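Local coordinates for protein uncharacterized ACR, COG1565 superfamily (Burkholderia thailandensis, PDB 4F3N) that is of unknown function but has a class I methyltransferase fold and is probably an S-adenosylmethionine-dependent methyltransferase, possibly one acting on protein arginines, at residues D276-F281 and S344-A349; L358-Q363 and L406-A411. All blocks are in the same frame, centred on the assembly; numbering follows the deposited sequence.

Contact 1: D276-F281 and S344-A349; sequences DAAVAF and SAIHEA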
loop_
_atom_site.group_PDB
_atom_site.type_symbol
_atom_site.label_atom_id
_atom_site.label_comp_id
_atom_site.label_asym_id
_atom_site.label_seq_id
_atom_site.Cartn_x
_atom_site.Cartn_y
_atom_site.Cartn_z
ATOM N N ASP A 276 4.937 7.106 9.982
ATOM C CA ASP A 276 6.323 6.733 10.346
ATOM C C ASP A 276 6.689 5.333 9.822
ATOM O O ASP A 276 7.823 5.138 9.347
ATOM C CB ASP A 276 6.585 6.802 11.859
ATOM C CG ASP A 276 6.527 8.223 12.416
ATOM O OD1 ASP A 276 6.983 9.155 11.766
ATOM O OD2 ASP A 276 6.050 8.405 13.535
ATOM N N ALA A 277 5.763 4.371 9.892
ATOM C CA ALA A 277 6.096 2.993 9.523
ATOM C C ALA A 277 6.344 2.884 8.032
ATOM O O ALA A 277 7.260 2.197 7.594
ATOM C CB ALA A 277 5.015 2.009 9.948
ATOM N N ALA A 278 5.503 3.532 7.253
ATOM C CA ALA A 278 5.712 3.565 5.796
ATOM C C ALA A 278 6.988 4.258 5.387
ATOM O O ALA A 278 7.689 3.825 4.454
ATOM C CB ALA A 278 4.499 4.193 5.093
ATOM N N VAL A 279 7.272 5.387 6.028
ATOM C CA VAL A 279 8.518 6.090 5.810
ATOM C C VAL A 279 9.742 5.181 6.105
ATOM O O VAL A 279 10.711 5.111 5.310
ATOM C CB VAL A 279 8.532 7.459 6.598
ATOM C CG1 VAL A 279 9.939 8.010 6.743
ATOM C CG2 VAL A 279 7.632 8.462 5.878
ATOM N N ALA A 280 9.693 4.479 7.240
ATOM C CA ALA A 280 10.749 3.590 7.680
ATOM C C ALA A 280 10.938 2.534 6.633
ATOM O O ALA A 280 12.073 2.192 6.283
ATOM C CB ALA A 280 10.384 2.938 9.006
ATOM N N PHE A 281 9.810 2.036 6.113
ATOM C CA PHE A 281 9.852 0.981 5.071
ATOM C C PHE A 281 10.489 1.440 3.779
ATOM O O PHE A 281 11.352 0.758 3.236
ATOM C CB PHE A 281 8.434 0.487 4.810
ATOM C CG PHE A 281 8.327 -0.550 3.716
ATOM C CD1 PHE A 281 8.746 -1.854 3.930
ATOM C CD2 PHE A 281 7.801 -0.224 2.489
ATOM C CE1 PHE A 281 8.670 -2.801 2.918
ATOM C CE2 PHE A 281 7.685 -1.197 1.481
ATOM C CZ PHE A 281 8.122 -2.467 1.700
ATOM N N SER A 344 4.638 13.074 -0.191
ATOM C CA SER A 344 5.807 13.950 0.013
ATOM C C SER A 344 6.806 13.326 0.996
ATOM O O SER A 344 8.002 13.289 0.736
ATOM C CB SER A 344 5.377 15.339 0.492
ATOM O OG SER A 344 4.499 15.914 -0.456
ATOM N N ALA A 345 6.292 12.801 2.083
ATOM C CA ALA A 345 7.083 12.084 3.065
ATOM C C ALA A 345 7.696 10.823 2.455
ATOM O O ALA A 345 8.837 10.502 2.776
ATOM C CB ALA A 345 6.227 11.712 4.252
ATOM N N ILE A 346 6.929 10.110 1.617
ATOM C CA ILE A 346 7.498 8.951 0.888
ATOM C C ILE A 346 8.643 9.393 -0.021
ATOM O O ILE A 346 9.717 8.791 -0.022
ATOM C CB ILE A 346 6.401 8.192 0.099
ATOM C CG1 ILE A 346 5.355 7.640 1.044
ATOM C CG2 ILE A 346 6.989 7.053 -0.772
ATOM C CD1 ILE A 346 5.899 6.831 2.222
ATOM N N HIS A 347 8.442 10.474 -0.787
ATOM C CA HIS A 347 9.522 11.057 -1.596
ATOM C C HIS A 347 10.771 11.342 -0.785
ATOM O O HIS A 347 11.889 10.917 -1.151
ATOM C CB HIS A 347 9.003 12.345 -2.219
ATOM C CG HIS A 347 10.077 13.191 -2.860
ATOM N ND1 HIS A 347 10.169 14.512 -2.638
ATOM C CD2 HIS A 347 11.109 12.861 -3.708
ATOM C CE1 HIS A 347 11.194 15.027 -3.339
ATOM N NE2 HIS A 347 11.776 14.035 -4.023
ATOM N N GLU A 348 10.597 12.046 0.337
ATOM C CA GLU A 348 11.753 12.381 1.190
ATOM C C GLU A 348 12.430 11.141 1.748
ATOM O O GLU A 348 13.658 11.091 1.850
ATOM C CB GLU A 348 11.318 13.377 2.290
ATOM C CG GLU A 348 10.877 14.689 1.629
ATOM C CD GLU A 348 9.916 15.530 2.453
ATOM O OE1 GLU A 348 9.808 15.329 3.685
ATOM O OE2 GLU A 348 9.226 16.408 1.867
ATOM N N ALA A 349 11.637 10.144 2.074
ATOM C CA ALA A 349 12.142 8.865 2.607
ATOM C C ALA A 349 13.110 8.217 1.613
ATOM O O ALA A 349 14.240 7.856 1.974
ATOM C CB ALA A 349 11.002 7.918 2.961
#

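Contact 2: L358-Q363 and L406-A411; sequences LGYTSQ and LFKVIA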
loop_
_atom_site.group_PDB
_atom_site.type_symbol
_atom_site.label_atom_id
_atom_site.label_comp_id
_atom_site.label_asym_id
_atom_site.label_seq_id
_atom_site.Cartn_x
_atom_site.Cartn_y
_atom_site.Cartn_z
ATOM N N LEU A 358 12.621 8.691 -9.594
ATOM C CA LEU A 358 12.430 8.319 -10.992
ATOM C C LEU A 358 11.145 8.908 -11.559
ATOM O O LEU A 358 11.112 9.278 -12.715
ATOM C CB LEU A 358 12.436 6.782 -11.113
ATOM C CG LEU A 358 12.403 6.217 -12.505
ATOM C CD1 LEU A 358 13.599 6.696 -13.335
ATOM C CD2 LEU A 358 12.276 4.677 -12.411
ATOM N N GLY A 359 10.095 9.046 -10.745
ATOM C CA GLY A 359 8.898 9.758 -11.149
ATOM C C GLY A 359 7.828 9.732 -10.086
ATOM O O GLY A 359 7.932 8.965 -9.135
ATOM N N TYR A 360 6.793 10.544 -10.294
ATOM C CA TYR A 360 5.584 10.639 -9.448
ATOM C C TYR A 360 4.449 11.180 -10.322
ATOM O O TYR A 360 4.567 12.271 -10.867
ATOM C CB TYR A 360 5.794 11.530 -8.205
ATOM C CG TYR A 360 4.520 11.845 -7.552
ATOM C CD1 TYR A 360 3.851 10.878 -6.832
ATOM C CD2 TYR A 360 3.906 13.055 -7.742
ATOM C CE1 TYR A 360 2.613 11.131 -6.289
ATOM C CE2 TYR A 360 2.677 13.315 -7.198
ATOM C CZ TYR A 360 2.034 12.347 -6.469
ATOM O OH TYR A 360 0.792 12.551 -5.940
ATOM N N THR A 361 3.382 10.407 -10.484
ATOM C CA THR A 361 2.253 10.865 -11.264
ATOM C C THR A 361 1.022 10.078 -10.874
ATOM O O THR A 361 1.096 9.197 -9.996
ATOM C CB THR A 361 2.545 10.809 -12.781
ATOM O OG1 THR A 361 1.548 11.583 -13.472
ATOM C CG2 THR A 361 2.574 9.365 -13.260
ATOM N N SER A 362 -0.120 10.395 -11.468
ATOM C CA SER A 362 -1.346 9.670 -11.151
ATOM C C SER A 362 -1.317 8.306 -11.838
ATOM O O SER A 362 -0.634 8.087 -12.831
ATOM C CB SER A 362 -2.580 10.461 -11.538
ATOM O OG SER A 362 -2.803 10.416 -12.927
ATOM N N GLN A 363 -2.013 7.330 -11.266
ATOM C CA GLN A 363 -2.129 6.034 -11.946
ATOM C C GLN A 363 -2.644 6.180 -13.367
ATOM O O GLN A 363 -2.185 5.492 -14.263
ATOM C CB GLN A 363 -3.104 5.128 -11.163
ATOM C CG GLN A 363 -3.346 3.800 -11.855
ATOM C CD GLN A 363 -3.975 2.785 -10.930
ATOM O OE1 GLN A 363 -3.308 2.249 -10.055
ATOM N NE2 GLN A 363 -5.279 2.504 -11.125
ATOM N N LEU A 406 -7.081 9.213 -7.907
ATOM C CA LEU A 406 -6.845 8.939 -6.512
ATOM C C LEU A 406 -5.586 8.079 -6.325
ATOM O O LEU A 406 -4.790 8.351 -5.423
ATOM C CB LEU A 406 -8.037 8.185 -5.918
ATOM C CG LEU A 406 -7.820 7.809 -4.481
ATOM C CD1 LEU A 406 -7.575 8.988 -3.538
ATOM C CD2 LEU A 406 -9.032 6.960 -4.125
ATOM N N PHE A 407 -5.425 7.053 -7.155
ATOM C CA PHE A 407 -4.235 6.212 -7.102
ATOM C C PHE A 407 -3.067 6.927 -7.786
ATOM O O PHE A 407 -3.286 7.621 -8.784
ATOM C CB PHE A 407 -4.499 4.890 -7.773
ATOM C CG PHE A 407 -5.258 3.902 -6.889
ATOM C CD1 PHE A 407 -6.577 4.171 -6.488
ATOM C CD2 PHE A 407 -4.655 2.713 -6.457
ATOM C CE1 PHE A 407 -7.261 3.282 -5.709
ATOM C CE2 PHE A 407 -5.349 1.832 -5.646
ATOM C CZ PHE A 407 -6.642 2.132 -5.250
ATOM N N LYS A 408 -1.874 6.798 -7.195
ATOM C CA LYS A 408 -0.653 7.432 -7.661
ATOM C C LYS A 408 0.400 6.362 -7.817
ATOM O O LYS A 408 0.306 5.279 -7.227
ATOM C CB LYS A 408 -0.114 8.489 -6.678
ATOM C CG LYS A 408 -1.152 9.485 -6.162
ATOM C CD LYS A 408 -1.705 10.371 -7.295
ATOM C CE LYS A 408 -2.527 11.554 -6.747
ATOM N NZ LYS A 408 -3.818 11.127 -6.110
ATOM N N VAL A 409 1.384 6.651 -8.667
ATOM C CA VAL A 409 2.587 5.840 -8.733
ATOM C C VAL A 409 3.782 6.724 -8.426
ATOM O O VAL A 409 3.955 7.768 -9.074
ATOM C CB VAL A 409 2.776 5.226 -10.120
ATOM C CG1 VAL A 409 3.977 4.319 -10.106
ATOM C CG2 VAL A 409 1.499 4.420 -10.553
ATOM N N ILE A 410 4.605 6.281 -7.472
ATOM C CA ILE A 410 5.907 6.904 -7.196
ATOM C C ILE A 410 7.001 5.844 -7.421
ATOM O O ILE A 410 6.795 4.670 -7.145
ATOM C CB ILE A 410 5.964 7.532 -5.775
ATOM C CG1 ILE A 410 7.158 8.475 -5.638
ATOM C CG2 ILE A 410 5.998 6.458 -4.660
ATOM C CD1 ILE A 410 6.959 9.481 -4.484
ATOM N N ALA A 411 8.132 6.248 -7.988
ATOM C CA ALA A 411 9.215 5.333 -8.226
ATOM C C ALA A 411 10.553 5.968 -7.876
ATOM O O ALA A 411 10.741 7.165 -8.071
ATOM C CB ALA A 411 9.226 4.879 -9.680
#

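Contact 1: D276-F281 and S344-A349
With chi1 at 163°, Val-279 sets CG1 anti to its own N and CG2 anti to its carbonyl carbon, and the two methyls of the fork divide between two alanines a helical turn apart. Val-279 CG2 meets Ala-345 CB at 3.9 Å, while Val-279 CG1 lies 3.9 Å from Ala-349 CB. Both alanines aim CB at helix 276-288, and a single methyl suits each place, since the helices come close here: CB of Ala-349 is 3.7 Å from Val-279 O. Helices 276-288 and 343-352 run the same way, their axes 8.9 Å apart at an angle of 31°, on the flank of the seven-stranded sheet of the methyltransferase fold. Ile-346 spans a longer distance, its CB not being aimed at helix 276-288. Its CG1 lies anti to the carbonyl carbon (chi1 -62°), and Ile-346 CD1 is thereby carried to 4.1 Å from Ala-278 CB. The same isoleucine also packs on Phe-412 of strand 407-414, so one side chain touches both the neighbouring helix and the sheet. Farther along helix 276-288, Val-282 touches both Ile-346 and Ala-349.

Contact 2: L358-Q363 and L406-A411
Lys-408 lays its side chain obliquely across Tyr-360. Lys-408 CB stands 3.8 Å from Tyr-360 CE1; the chain bends at chi2, and CG and CD run past the phenol oxygen before Lys-408 CE comes 3.6 Å from Tyr-360 OH. A second bend, at chi4, directs NZ to Glu-405 O, Gly-300 O and Leu-406 O, the last 3.0 Å from Lys-408 NZ, which sits well above that carbonyl's plane. Three carbonyls thus hold the buried ammonium. At the ring's edge, Tyr-360 CD1 meets Ile-410 CB at 4.1 Å, a branched residue well suited to a strand and also packed on Phe-343 of helix 343-352. Strand 407-414 is inserted antiparallel between 293-298 and the outermost strand 356-362, the reversed strand that marks the class I methyltransferase sheet; reciprocal bonds join Thr-361 and Val-409. At one end lies a classic beta bulge: Leu-358 N and, more weakly, Gly-359 N both turn to Ala-411 O, and glycine accommodates the fully extended backbone there. At the other, Gln-363 N gives a nearly straight bond (176°) to Phe-407 O, 2.8 Å long, as Ser-362 caps the following helix through OG to Arg-365 N. The Gln-363 side chain runs alongside Phe-407, while NE2 bonds Leu-397 O. The phenylalanine lies about 4 Å, side chain to side chain, from Thr-113, a residue of the S-adenosyl-L-homocysteine site.

From the N terminus, most of the core sheet is laid down before helix 276-288 opens contact 1; the chain then passes through strand 293-298 and the small four-stranded sheet before helix 343-352 returns to close it over 62 intervening residues. Strand 356-362 follows almost at once, and a mostly helical excursion of 42 residues, without strands, precedes strand 407-414, which closes contact 2. The two closures are in series, neither nested nor crossed. Their centres are 15 Å apart, yet they touch: Ile-346 CG2 lies 4.1 Å from Ile-410 CG2. Contact 1 thus pairs two helices, contact 2 joins the last two strands of the central sheet, and helix 343-352 packs on strand 407-414.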